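Side-chain contacts in N-acetyltransferase (Staphylococcus aureus subsp. aureus, PDB 4LUA), which probably transfers an acetyl group from acetyl-coenzyme A to an amine of a substrate not yet identified here: residues N89-T92 with S97-S100; E101-I106 with K130-A135; F105-A110 with L136-L141. One frame throughout, in Å; residues are numbered along the deposited sequence. Where two conformers were deposited one is given.

All three contacts are made by successive turns of helix 96-112, which faces first the strand before it, then helix 127-135, then the loop that leads into strand 139-150. Contact 1 and contact 2 have centres 9 Å apart and touch directly: S100 OG lies 3.2 Å from F132 CE2, and N99 ND2 is 3.5 Å from F132 CZ. Contact 2 and contact 3 are closer, with centres 7 Å apart; they share F105 and I106, and I103 CG2 packs on L136 CD1 at 3.7 Å. Contacts 1 and 3 are separated by about 15 Å between centres and do not touch. A glycerol, probably from the crystallisation liquor, lies about 6 Å from the F132 side chain.

Contact 1: residues N89-T92 with S97-S100; sequences NFVT and SINS
The N89 carboxamide meets that of N99 edge to edge from the opposite direction, and the two close a ring of reciprocal hydrogen bonds. N99 ND2 donates a hydrogen bond to N89 OD1 at 2.9 Å, reaching a lone pair in the carbonyl plane; the N-H...O angle of 161° shows a nearly straight bond. The return bond, N89 ND2 to N99 OD1, is just as short at 2.9 Å, but its donor is tilted from the N99 carbonyl plane. The amide planes are nearly coplanar, and their remaining 24° twist accounts for the tilt. N89 has CG anti to the backbone N (chi1 -178°), which extends its amide from the strand toward the helix. V91 CG2 lies over one face of the N99 amide, 3.3 Å from OD1, while V91 CG1 makes a looser apolar contact with I98 CG2 at 4.4 Å. All four residues are buried, so the polar groups pair within the interior. N89 ND2 has a second acceptor in T69 O on the adjacent strand 65-75, which helps fix the amide's rotation. The pair thus ties strand 83-91 to the first turns of helix 96-112, a strand-to-helix step corresponding by position to the pyrophosphate-binding segment of GNAT relatives; cofactor binding here is only inferred.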
ATOM      1  N   ASN A  89      -1.628  -0.374   2.531  1.00 13.21           N
ATOM      2  CA  ASN A  89      -0.851   0.861   2.802  1.00 12.70           C
ATOM      3  C   ASN A  89      -1.552   1.589   3.927  1.00 13.88           C
ATOM      4  O   ASN A  89      -2.626   2.195   3.735  1.00 13.80           O
ATOM      5  CB  ASN A  89      -0.835   1.666   1.502  1.00 13.86           C
ATOM      6  CG  ASN A  89      -0.018   2.995   1.564  1.00 13.31           C
ATOM      7  OD1 ASN A  89      -0.292   3.900   0.776  1.00 13.33           O
ATOM      8  ND2 ASN A  89       0.917   3.139   2.521  1.00 13.96           N
ATOM      9  N   PHE A  90      -0.992   1.481   5.140  1.00 13.48           N
ATOM     10  CA  PHE A  90      -1.546   2.187   6.306  1.00 14.81           C
ATOM     11  C   PHE A  90      -0.504   3.148   6.803  1.00 16.01           C
ATOM     12  O   PHE A  90       0.645   2.748   7.054  1.00 15.40           O
ATOM     13  CB  PHE A  90      -1.869   1.154   7.427  1.00 16.74           C
ATOM     14  CG  PHE A  90      -2.962   0.194   7.044  1.00 14.75           C
ATOM     15  CD1 PHE A  90      -4.287   0.455   7.335  1.00 16.67           C
ATOM     16  CD2 PHE A  90      -2.629  -0.994   6.400  1.00 16.33           C
ATOM     17  CE1 PHE A  90      -5.322  -0.444   6.965  1.00 18.73           C
ATOM     18  CE2 PHE A  90      -3.643  -1.900   6.031  1.00 16.00           C
ATOM     19  CZ  PHE A  90      -4.976  -1.638   6.318  1.00 18.00           C
ATOM     20  N   VAL A  91      -0.883   4.425   6.938  1.00 14.50           N
ATOM     21  CA  VAL A  91       0.099   5.463   7.268  1.00 15.02           C
ATOM     22  C   VAL A  91      -0.455   6.273   8.436  1.00 16.77           C
ATOM     23  O   VAL A  91      -1.579   6.770   8.338  1.00 17.99           O
ATOM     24  CB  VAL A  91       0.232   6.443   6.100  1.00 18.19           C
ATOM     25  CG1 VAL A  91       1.345   7.448   6.407  1.00 16.75           C
ATOM     26  CG2 VAL A  91       0.420   5.713   4.802  1.00 22.94           C
ATOM     27  N   THR A  92       0.295   6.399   9.542  1.00 16.10           N
ATOM     28  CA  THR A  92      -0.157   7.214  10.670  1.00 16.44           C
ATOM     29  C   THR A  92      -0.501   8.619  10.170  1.00 16.32           C
ATOM     30  O   THR A  92       0.272   9.222   9.448  1.00 19.47           O
ATOM     31  CB  THR A  92       0.905   7.241  11.772  1.00 20.18           C
ATOM     32  OG1 THR A  92       1.079   5.897  12.243  1.00 22.90           O
ATOM     33  CG2 THR A  92       0.386   8.109  12.955  1.00 23.22           C
ATOM     34  N   SER A  97       3.948  13.202   3.433  1.00 19.12           N
ATOM     35  CA  SER A  97       5.408  13.290   3.351  1.00 22.14           C
ATOM     36  C   SER A  97       6.018  11.907   3.588  1.00 21.40           C
ATOM     37  O   SER A  97       6.876  11.399   2.805  1.00 22.28           O
ATOM     38  CB  SER A  97       5.944  14.269   4.386  1.00 25.21           C
ATOM     39  OG  SER A  97       7.282  14.578   4.041  1.00 40.96           O
ATOM     40  N   ILE A  98       5.540  11.270   4.654  1.00 17.74           N
ATOM     41  CA  ILE A  98       5.983   9.918   4.978  1.00 17.20           C
ATOM     42  C   ILE A  98       5.599   8.943   3.850  1.00 15.00           C
ATOM     43  O   ILE A  98       6.421   8.132   3.372  1.00 17.11           O
ATOM     44  CB  ILE A  98       5.312   9.388   6.307  1.00 18.56           C
ATOM     45  CG1 ILE A  98       5.660  10.267   7.500  1.00 24.48           C
ATOM     46  CG2 ILE A  98       5.714   7.908   6.605  1.00 20.32           C
ATOM     47  CD1 ILE A  98       7.038  10.282   7.745  1.00 28.76           C
ATOM     48  N   ASN A  99       4.337   8.998   3.402  1.00 14.24           N
ATOM     49  CA  ASN A  99       3.938   8.031   2.403  1.00 14.37           C
ATOM     50  C   ASN A  99       4.647   8.270   1.081  1.00 14.64           C
ATOM     51  O   ASN A  99       4.890   7.306   0.344  1.00 13.42           O
ATOM     52  CB  ASN A  99       2.387   7.998   2.199  1.00 15.12           C
ATOM     53  CG  ASN A  99       1.891   6.610   1.805  1.00 13.47           C
ATOM     54  OD1 ASN A  99       2.476   5.605   2.250  1.00 15.10           O
ATOM     55  ND2 ASN A  99       0.832   6.554   0.987  1.00 12.63           N
ATOM     56  N   SER A 100       4.967   9.519   0.733  1.00 14.71           N
ATOM     57  CA  SER A 100       5.676   9.770  -0.534  1.00 16.70           C
ATOM     58  C   SER A 100       7.052   9.150  -0.433  1.00 17.65           C
ATOM     59  O   SER A 100       7.521   8.581  -1.453  1.00 17.29           O
ATOM     60  CB  SER A 100       5.832  11.278  -0.827  1.00 23.46           C
ATOM     61  OG  SER A 100       4.569  11.800  -1.229  1.00 25.75           O
TER

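Contact 2: residues E101-I106 with K130-A135; sequences ELINFI and KVFYSA
I103 is the single residue of 101-106 that touches the other helix, and it meets two aromatic rings there. CG1 meets the edge of F132 near the ring plane, 3.9 Å from CE1 and almost as close to CZ. CG2 approaches CE1 of Y133 at 3.8 Å, obliquely to that ring, and CD1 lies 3.7 Å from Y133 OH. The I103 and Y133 side chains cross at about a right angle. With CG2 anti to the backbone N (chi1 -58° for CG1), CG1 is set against F132, while CG2 and the CD1 end of the CG1 branch both meet Y133. The nearest CA atoms, those of I103 and Y133, are 8.6 Å apart, and the side chains of I103, F132 and Y133 occupy the interface. This is the packing of helix 96-112 against helix 127-135, the helices that follow the fourth and fifth strands of the central sheet in the GNAT fold. F132 CE1 also sits over the centre of one Y133 face, 4.1 Å above its plane. Farther out, F132 makes an edge-to-face pair with F29 and lies against N99 and S100 of the preceding turn of helix 96-112. Y133 has a like pairing with F138, and its hydroxyl has a weak hydrogen bond with T120 OG1. I86 of strand 83-91 also packs on the Y133 side chain.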
ATOM      1  N   GLU A 101       7.695   9.247   0.738  1.00 16.03           N
ATOM      2  CA  GLU A 101       9.021   8.600   0.885  1.00 17.84           C
ATOM      3  C   GLU A 101       8.862   7.081   0.718  1.00 18.02           C
ATOM      4  O   GLU A 101       9.646   6.406   0.005  1.00 17.92           O
ATOM      5  CB  GLU A 101       9.662   8.934   2.225  1.00 20.01           C
ATOM      6  CG  GLU A 101      10.436  10.227   2.229  1.00 39.70           C
ATOM      7  CD  GLU A 101      11.049  10.512   3.605  1.00 57.55           C
ATOM      8  OE1 GLU A 101      11.399   9.534   4.317  1.00 59.54           O
ATOM      9  OE2 GLU A 101      11.157  11.711   3.975  1.00 65.27           O
ATOM     10  N   LEU A 102       7.785   6.523   1.291  1.00 14.86           N
ATOM     11  CA  LEU A 102       7.546   5.081   1.192  1.00 14.62           C
ATOM     12  C   LEU A 102       7.256   4.609  -0.253  1.00 14.53           C
ATOM     13  O   LEU A 102       7.866   3.640  -0.756  1.00 15.66           O
ATOM     14  CB  LEU A 102       6.383   4.676   2.144  1.00 13.13           C
ATOM     15  CG  LEU A 102       6.018   3.196   2.099  1.00 13.78           C
ATOM     16  CD1 LEU A 102       7.203   2.232   2.441  1.00 16.15           C
ATOM     17  CD2 LEU A 102       4.915   2.993   3.122  1.00 15.41           C
ATOM     18  N   ILE A 103       6.337   5.280  -0.968  1.00 12.83           N
ATOM     19  CA  ILE A 103       5.981   4.836  -2.314  1.00 13.77           C
ATOM     20  C   ILE A 103       7.158   5.135  -3.268  1.00 14.10           C
ATOM     21  O   ILE A 103       7.426   4.343  -4.180  1.00 16.00           O
ATOM     22  CB  ILE A 103       4.655   5.484  -2.746  1.00 14.03           C
ATOM     23  CG1 ILE A 103       3.531   5.142  -1.761  1.00 14.28           C
ATOM     24  CG2 ILE A 103       4.335   5.044  -4.162  1.00 17.61           C
ATOM     25  CD1 ILE A 103       3.323   3.574  -1.528  1.00 18.05           C
ATOM     26  N   ASN A 104       7.899   6.244  -3.077  1.00 14.01           N
ATOM     27  CA  ASN A 104       9.100   6.452  -3.925  1.00 15.64           C
ATOM     28  C   ASN A 104      10.132   5.325  -3.717  1.00 17.98           C
ATOM     29  O   ASN A 104      10.793   4.850  -4.676  1.00 18.34           O
ATOM     30  CB  ASN A 104       9.765   7.807  -3.682  1.00 16.27           C
ATOM     31  CG  ASN A 104       9.214   8.883  -4.589  1.00 21.85           C
ATOM     32  OD1 ASN A 104       9.002   8.649  -5.778  1.00 22.87           O
ATOM     33  ND2 ASN A 104       9.014  10.094  -4.040  1.00 23.79           N
ATOM     34  N   PHE A 105      10.266   4.897  -2.444  1.00 14.89           N
ATOM     35  CA  PHE A 105      11.110   3.742  -2.206  1.00 15.62           C
ATOM     36  C   PHE A 105      10.606   2.508  -2.940  1.00 13.47           C
ATOM     37  O   PHE A 105      11.436   1.801  -3.547  1.00 16.98           O
ATOM     38  CB  PHE A 105      11.271   3.482  -0.677  1.00 17.38           C
ATOM     39  CG  PHE A 105      11.642   2.064  -0.372  1.00 13.57           C
ATOM     40  CD1 PHE A 105      12.949   1.653  -0.361  1.00 14.93           C
ATOM     41  CD2 PHE A 105      10.620   1.139  -0.188  1.00 17.85           C
ATOM     42  CE1 PHE A 105      13.296   0.303  -0.118  1.00 17.82           C
ATOM     43  CE2 PHE A 105      10.907  -0.170  -0.050  1.00 15.53           C
ATOM     44  CZ  PHE A 105      12.263  -0.615  -0.021  1.00 15.68           C
ATOM     45  N   ILE A 106       9.295   2.237  -2.879  1.00 13.75           N
ATOM     46  CA  ILE A 106       8.751   1.073  -3.585  1.00 14.87           C
ATOM     47  C   ILE A 106       9.026   1.137  -5.103  1.00 14.74           C
ATOM     48  O   ILE A 106       9.414   0.111  -5.707  1.00 17.03           O
ATOM     49  CB  ILE A 106       7.262   0.851  -3.243  1.00 13.28           C
ATOM     50  CG1 ILE A 106       7.187   0.438  -1.794  1.00 15.51           C
ATOM     51  CG2 ILE A 106       6.664  -0.196  -4.202  1.00 18.02           C
ATOM     52  CD1 ILE A 106       5.747   0.236  -1.276  1.00 16.51           C
ATOM     53  N   LYS A 130      -5.590   9.778  -5.181  1.00 11.76           N
ATOM     54  CA  LYS A 130      -5.309   9.789  -6.626  1.00 12.17           C
ATOM     55  C   LYS A 130      -4.308  10.909  -6.968  1.00 14.43           C
ATOM     56  O   LYS A 130      -3.339  10.677  -7.711  1.00 14.44           O
ATOM     57  CB  LYS A 130      -6.628   9.965  -7.415  1.00 14.60           C
ATOM     58  CG  LYS A 130      -6.497   9.630  -8.916  1.00 23.40           C
ATOM     59  CD  LYS A 130      -7.879   9.536  -9.619  1.00 29.32           C
ATOM     60  CE  LYS A 130      -8.098  10.710 -10.593  1.00 45.16           C
ATOM     61  NZ  LYS A 130      -9.588  11.049 -10.697  1.00 49.99           N
ATOM     62  N   VAL A 131      -4.494  12.125  -6.413  1.00 13.07           N
ATOM     63  CA  VAL A 131      -3.542  13.203  -6.664  1.00 14.01           C
ATOM     64  C   VAL A 131      -2.141  12.906  -6.111  1.00 13.65           C
ATOM     65  O   VAL A 131      -1.127  13.214  -6.750  1.00 14.65           O
ATOM     66  CB  VAL A 131      -4.101  14.537  -6.094  1.00 14.94           C
ATOM     67  CG1 VAL A 131      -2.999  15.614  -6.023  1.00 16.72           C
ATOM     68  CG2 VAL A 131      -5.253  14.984  -6.993  1.00 16.18           C
ATOM     69  N   PHE A 132      -2.106  12.260  -4.934  1.00 12.73           N
ATOM     70  CA  PHE A 132      -0.839  11.861  -4.340  1.00 14.58           C
ATOM     71  C   PHE A 132      -0.087  10.922  -5.323  1.00 12.94           C
ATOM     72  O   PHE A 132       1.110  11.115  -5.595  1.00 14.60           O
ATOM     73  CB  PHE A 132      -1.154  11.167  -3.004  1.00 14.36           C
ATOM     74  CG  PHE A 132      -0.028  10.348  -2.465  1.00 11.55           C
ATOM     75  CD1 PHE A 132       0.102   8.971  -2.824  1.00 13.76           C
ATOM     76  CD2 PHE A 132       0.878  10.911  -1.561  1.00 16.83           C
ATOM     77  CE1 PHE A 132       1.197   8.222  -2.284  1.00 12.65           C
ATOM     78  CE2 PHE A 132       1.904  10.119  -0.997  1.00 18.99           C
ATOM     79  CZ  PHE A 132       2.074   8.816  -1.400  1.00 14.38           C
ATOM     80  N   TYR A 133      -0.803   9.933  -5.859  1.00 14.31           N
ATOM     81  CA  TYR A 133      -0.122   8.998  -6.757  1.00 14.40           C
ATOM     82  C   TYR A 133       0.231   9.598  -8.078  1.00 15.77           C
ATOM     83  O   TYR A 133       1.289   9.293  -8.663  1.00 14.41           O
ATOM     84  CB  TYR A 133      -1.018   7.764  -7.003  1.00 11.85           C
ATOM     85  CG  TYR A 133      -0.699   6.650  -6.026  1.00 11.97           C
ATOM     86  CD1 TYR A 133       0.409   5.856  -6.270  1.00 14.58           C
ATOM     87  CD2 TYR A 133      -1.526   6.350  -4.937  1.00 12.95           C
ATOM     88  CE1 TYR A 133       0.742   4.801  -5.431  1.00 13.16           C
ATOM     89  CE2 TYR A 133      -1.193   5.281  -4.097  1.00 13.99           C
ATOM     90  CZ  TYR A 133      -0.073   4.529  -4.402  1.00 16.14           C
ATOM     91  OH  TYR A 133       0.225   3.439  -3.609  1.00 19.70           O
ATOM     92  N   SER A 134      -0.613  10.505  -8.593  1.00 14.32           N
ATOM     93  CA  SER A 134      -0.287  11.194  -9.847  0.58 14.95           C
ATOM     94  C   SER A 134       0.996  12.015  -9.677  1.00 15.92           C
ATOM     95  O   SER A 134       1.839  12.092 -10.588  1.00 18.07           O
ATOM     96  CB  SER A 134      -1.454  12.129 -10.255  0.58 15.59           C
ATOM     97  OG  SER A 134      -1.111  12.847 -11.424  0.58 18.31           O
ATOM     98  N   ALA A 135       1.156  12.611  -8.492  1.00 15.66           N
ATOM     99  CA  ALA A 135       2.327  13.439  -8.275  1.00 17.51           C
ATOM    100  C   ALA A 135       3.614  12.597  -8.267  1.00 17.12           C
ATOM    101  O   ALA A 135       4.719  13.120  -8.504  1.00 21.82           O
ATOM    102  CB  ALA A 135       2.180  14.200  -6.929  1.00 19.42           C
TER

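Contact 3: residues F105-A110 with L136-L141; sequences FIINYA and LGFDIL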
ATOM      1  N   PHE A 105      10.266   4.897  -2.444  1.00 14.89           N
ATOM      2  CA  PHE A 105      11.110   3.742  -2.206  1.00 15.62           C
ATOM      3  C   PHE A 105      10.606   2.508  -2.940  1.00 13.47           C
ATOM      4  O   PHE A 105      11.436   1.801  -3.547  1.00 16.98           O
ATOM      5  CB  PHE A 105      11.271   3.482  -0.677  1.00 17.38           C
ATOM      6  CG  PHE A 105      11.642   2.064  -0.372  1.00 13.57           C
ATOM      7  CD1 PHE A 105      12.949   1.653  -0.361  1.00 14.93           C
ATOM      8  CD2 PHE A 105      10.620   1.139  -0.188  1.00 17.85           C
ATOM      9  CE1 PHE A 105      13.296   0.303  -0.118  1.00 17.82           C
ATOM     10  CE2 PHE A 105      10.907  -0.170  -0.050  1.00 15.53           C
ATOM     11  CZ  PHE A 105      12.263  -0.615  -0.021  1.00 15.68           C
ATOM     12  N   ILE A 106       9.295   2.237  -2.879  1.00 13.75           N
ATOM     13  CA  ILE A 106       8.751   1.073  -3.585  1.00 14.87           C
ATOM     14  C   ILE A 106       9.026   1.137  -5.103  1.00 14.74           C
ATOM     15  O   ILE A 106       9.414   0.111  -5.707  1.00 17.03           O
ATOM     16  CB  ILE A 106       7.262   0.851  -3.243  1.00 13.28           C
ATOM     17  CG1 ILE A 106       7.187   0.438  -1.794  1.00 15.51           C
ATOM     18  CG2 ILE A 106       6.664  -0.196  -4.202  1.00 18.02           C
ATOM     19  CD1 ILE A 106       5.747   0.236  -1.276  1.00 16.51           C
ATOM     20  N   ILE A 107       8.866   2.317  -5.715  1.00 14.34           N
ATOM     21  CA  ILE A 107       9.197   2.467  -7.134  1.00 15.52           C
ATOM     22  C   ILE A 107      10.645   2.076  -7.377  1.00 18.41           C
ATOM     23  O   ILE A 107      10.968   1.287  -8.323  1.00 18.55           O
ATOM     24  CB  ILE A 107       8.988   3.913  -7.612  1.00 18.67           C
ATOM     25  CG1 ILE A 107       7.495   4.251  -7.635  1.00 19.88           C
ATOM     26  CG2 ILE A 107       9.548   4.100  -9.017  1.00 18.40           C
ATOM     27  CD1 ILE A 107       7.184   5.810  -7.639  1.00 19.24           C
ATOM     28  N   ASN A 108      11.581   2.588  -6.537  1.00 18.62           N
ATOM     29  CA  ASN A 108      12.979   2.161  -6.782  1.00 17.53           C
ATOM     30  C   ASN A 108      13.271   0.686  -6.505  1.00 18.18           C
ATOM     31  O   ASN A 108      14.052   0.065  -7.191  1.00 20.43           O
ATOM     32  CB  ASN A 108      13.964   3.035  -5.950  1.00 23.62           C
ATOM     33  CG  ASN A 108      14.071   4.428  -6.492  1.00 35.85           C
ATOM     34  OD1 ASN A 108      14.443   4.610  -7.652  1.00 39.40           O
ATOM     35  ND2 ASN A 108      13.718   5.433  -5.677  1.00 36.81           N
ATOM     36  N   TYR A 109      12.662   0.140  -5.448  1.00 18.36           N
ATOM     37  CA  TYR A 109      12.811  -1.272  -5.155  1.00 18.63           C
ATOM     38  C   TYR A 109      12.366  -2.092  -6.356  1.00 17.64           C
ATOM     39  O   TYR A 109      13.032  -3.050  -6.800  1.00 19.67           O
ATOM     40  CB  TYR A 109      12.008  -1.605  -3.885  1.00 18.22           C
ATOM     41  CG  TYR A 109      12.007  -3.079  -3.597  1.00 17.66           C
ATOM     42  CD1 TYR A 109      12.957  -3.624  -2.736  1.00 19.27           C
ATOM     43  CD2 TYR A 109      11.045  -3.902  -4.192  1.00 17.73           C
ATOM     44  CE1 TYR A 109      12.990  -5.003  -2.513  1.00 20.73           C
ATOM     45  CE2 TYR A 109      11.053  -5.267  -3.992  1.00 19.43           C
ATOM     46  CZ  TYR A 109      12.027  -5.811  -3.145  1.00 21.38           C
ATOM     47  OH  TYR A 109      12.073  -7.178  -2.887  1.00 29.39           O
ATOM     48  N   ALA A 110      11.215  -1.740  -6.890  1.00 17.89           N
ATOM     49  CA  ALA A 110      10.669  -2.471  -8.027  1.00 18.41           C
ATOM     50  C   ALA A 110      11.561  -2.357  -9.258  1.00 19.63           C
ATOM     51  O   ALA A 110      11.826  -3.365  -9.970  1.00 24.69           O
ATOM     52  CB  ALA A 110       9.292  -1.931  -8.327  1.00 18.67           C
ATOM     53  N   LEU A 136       3.474  11.315  -7.938  1.00 15.73           N
ATOM     54  CA  LEU A 136       4.637  10.396  -7.967  1.00 17.12           C
ATOM     55  C   LEU A 136       4.849   9.758  -9.324  1.00 18.22           C
ATOM     56  O   LEU A 136       5.788   8.959  -9.486  1.00 21.87           O
ATOM     57  CB  LEU A 136       4.383   9.262  -6.947  1.00 17.73           C
ATOM     58  CG  LEU A 136       4.416   9.825  -5.519  1.00 18.09           C
ATOM     59  CD1 LEU A 136       3.884   8.733  -4.573  1.00 21.24           C
ATOM     60  CD2 LEU A 136       5.809  10.250  -5.099  1.00 29.62           C
ATOM     61  N   GLY A 137       4.053  10.157 -10.304  1.00 16.25           N
ATOM     62  CA  GLY A 137       4.309   9.671 -11.651  1.00 15.82           C
ATOM     63  C   GLY A 137       3.425   8.516 -12.110  1.00 17.23           C
ATOM     64  O   GLY A 137       3.645   8.024 -13.245  1.00 19.74           O
ATOM     65  N   PHE A 138       2.463   8.081 -11.292  1.00 13.55           N
ATOM     66  CA  PHE A 138       1.507   7.069 -11.765  1.00 13.53           C
ATOM     67  C   PHE A 138       0.493   7.691 -12.719  1.00 16.49           C
ATOM     68  O   PHE A 138       0.087   8.862 -12.531  1.00 18.00           O
ATOM     69  CB  PHE A 138       0.715   6.500 -10.573  1.00 12.70           C
ATOM     70  CG  PHE A 138       1.502   5.509  -9.742  1.00 12.60           C
ATOM     71  CD1 PHE A 138       2.617   5.935  -8.974  1.00 14.28           C
ATOM     72  CD2 PHE A 138       1.181   4.142  -9.738  1.00 12.85           C
ATOM     73  CE1 PHE A 138       3.355   5.005  -8.215  1.00 16.48           C
ATOM     74  CE2 PHE A 138       1.918   3.198  -8.954  1.00 14.93           C
ATOM     75  CZ  PHE A 138       3.030   3.673  -8.198  1.00 16.06           C
ATOM     76  N   ASP A 139       0.061   6.904 -13.701  1.00 15.50           N
ATOM     77  CA  ASP A 139      -0.918   7.349 -14.707  1.00 16.33           C
ATOM     78  C   ASP A 139      -2.160   6.526 -14.580  1.00 16.16           C
ATOM     79  O   ASP A 139      -2.164   5.400 -14.078  1.00 16.01           O
ATOM     80  CB  ASP A 139      -0.325   7.141 -16.085  1.00 22.42           C
ATOM     81  CG  ASP A 139       0.743   8.207 -16.424  1.00 36.95           C
ATOM     82  OD1 ASP A 139       0.782   9.295 -15.781  1.00 38.04           O
ATOM     83  OD2 ASP A 139       1.522   7.969 -17.358  1.00 51.62           O
ATOM     84  N   ILE A 140      -3.281   7.070 -15.075  1.00 16.55           N
ATOM     85  CA  ILE A 140      -4.533   6.334 -14.993  1.00 15.62           C
ATOM     86  C   ILE A 140      -4.557   5.144 -15.979  1.00 16.72           C
ATOM     87  O   ILE A 140      -4.136   5.254 -17.152  1.00 20.01           O
ATOM     88  CB  ILE A 140      -5.676   7.308 -15.310  1.00 19.64           C
ATOM     89  CG1 ILE A 140      -7.006   6.587 -15.302  1.00 21.75           C
ATOM     90  CG2 ILE A 140      -5.517   7.799 -16.700  1.00 27.56           C
ATOM     91  CD1 ILE A 140      -7.459   6.283 -13.858  1.00 31.59           C
ATOM     92  N   LEU A 141      -4.955   3.980 -15.457  1.00 15.25           N
ATOM     93  CA  LEU A 141      -5.184   2.795 -16.283  1.00 16.19           C
ATOM     94  C   LEU A 141      -6.659   2.783 -16.578  1.00 17.58           C
ATOM     95  O   LEU A 141      -7.083   2.716 -17.763  1.00 17.63           O
ATOM     96  CB  LEU A 141      -4.764   1.546 -15.439  1.00 16.00           C
ATOM     97  CG  LEU A 141      -4.735   0.238 -16.256  1.00 17.28           C
ATOM     98  CD1 LEU A 141      -3.791  -0.776 -15.567  1.00 21.75           C
ATOM     99  CD2 LEU A 141      -6.133  -0.407 -16.472  1.00 18.97           C
TER
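The helical segment 105-110 and the chain 136-141 stand apart at the backbone, with I107 and L136 the nearest residues at 9.2 Å between CA atoms, and G137 ends the helix before it with a positive phi (100°) in a Schellman motif. A single methyl group spans the interval. I107 CD1 comes within 3.9 Å of the carbonyl L136 O and 4.0 Å of F138 CE1; its distance of 4.5 Å from L136 CB marks a looser fit. The extended I107 chain, with CD1 anti to CA (chi2 161°), carries that methyl outward from the helix, and it reaches the F138 ring at a slant, the two side chains running antiparallel alongside each other. F138 has CG anti to its carbonyl carbon (chi1 -77°), which turns the ring back toward the helix although its CB does not point there. Y162 of strand 153-163 pairs edge-to-face with this ring, and L118 of strand 117-123 touches I107 and F138 alike. The contact therefore seats the later turns of helix 96-112 against the short loop, entered through the Schellman glycine G137, between helix 127-135 and strand 139-150, in the C-terminal half of the GNAT fold.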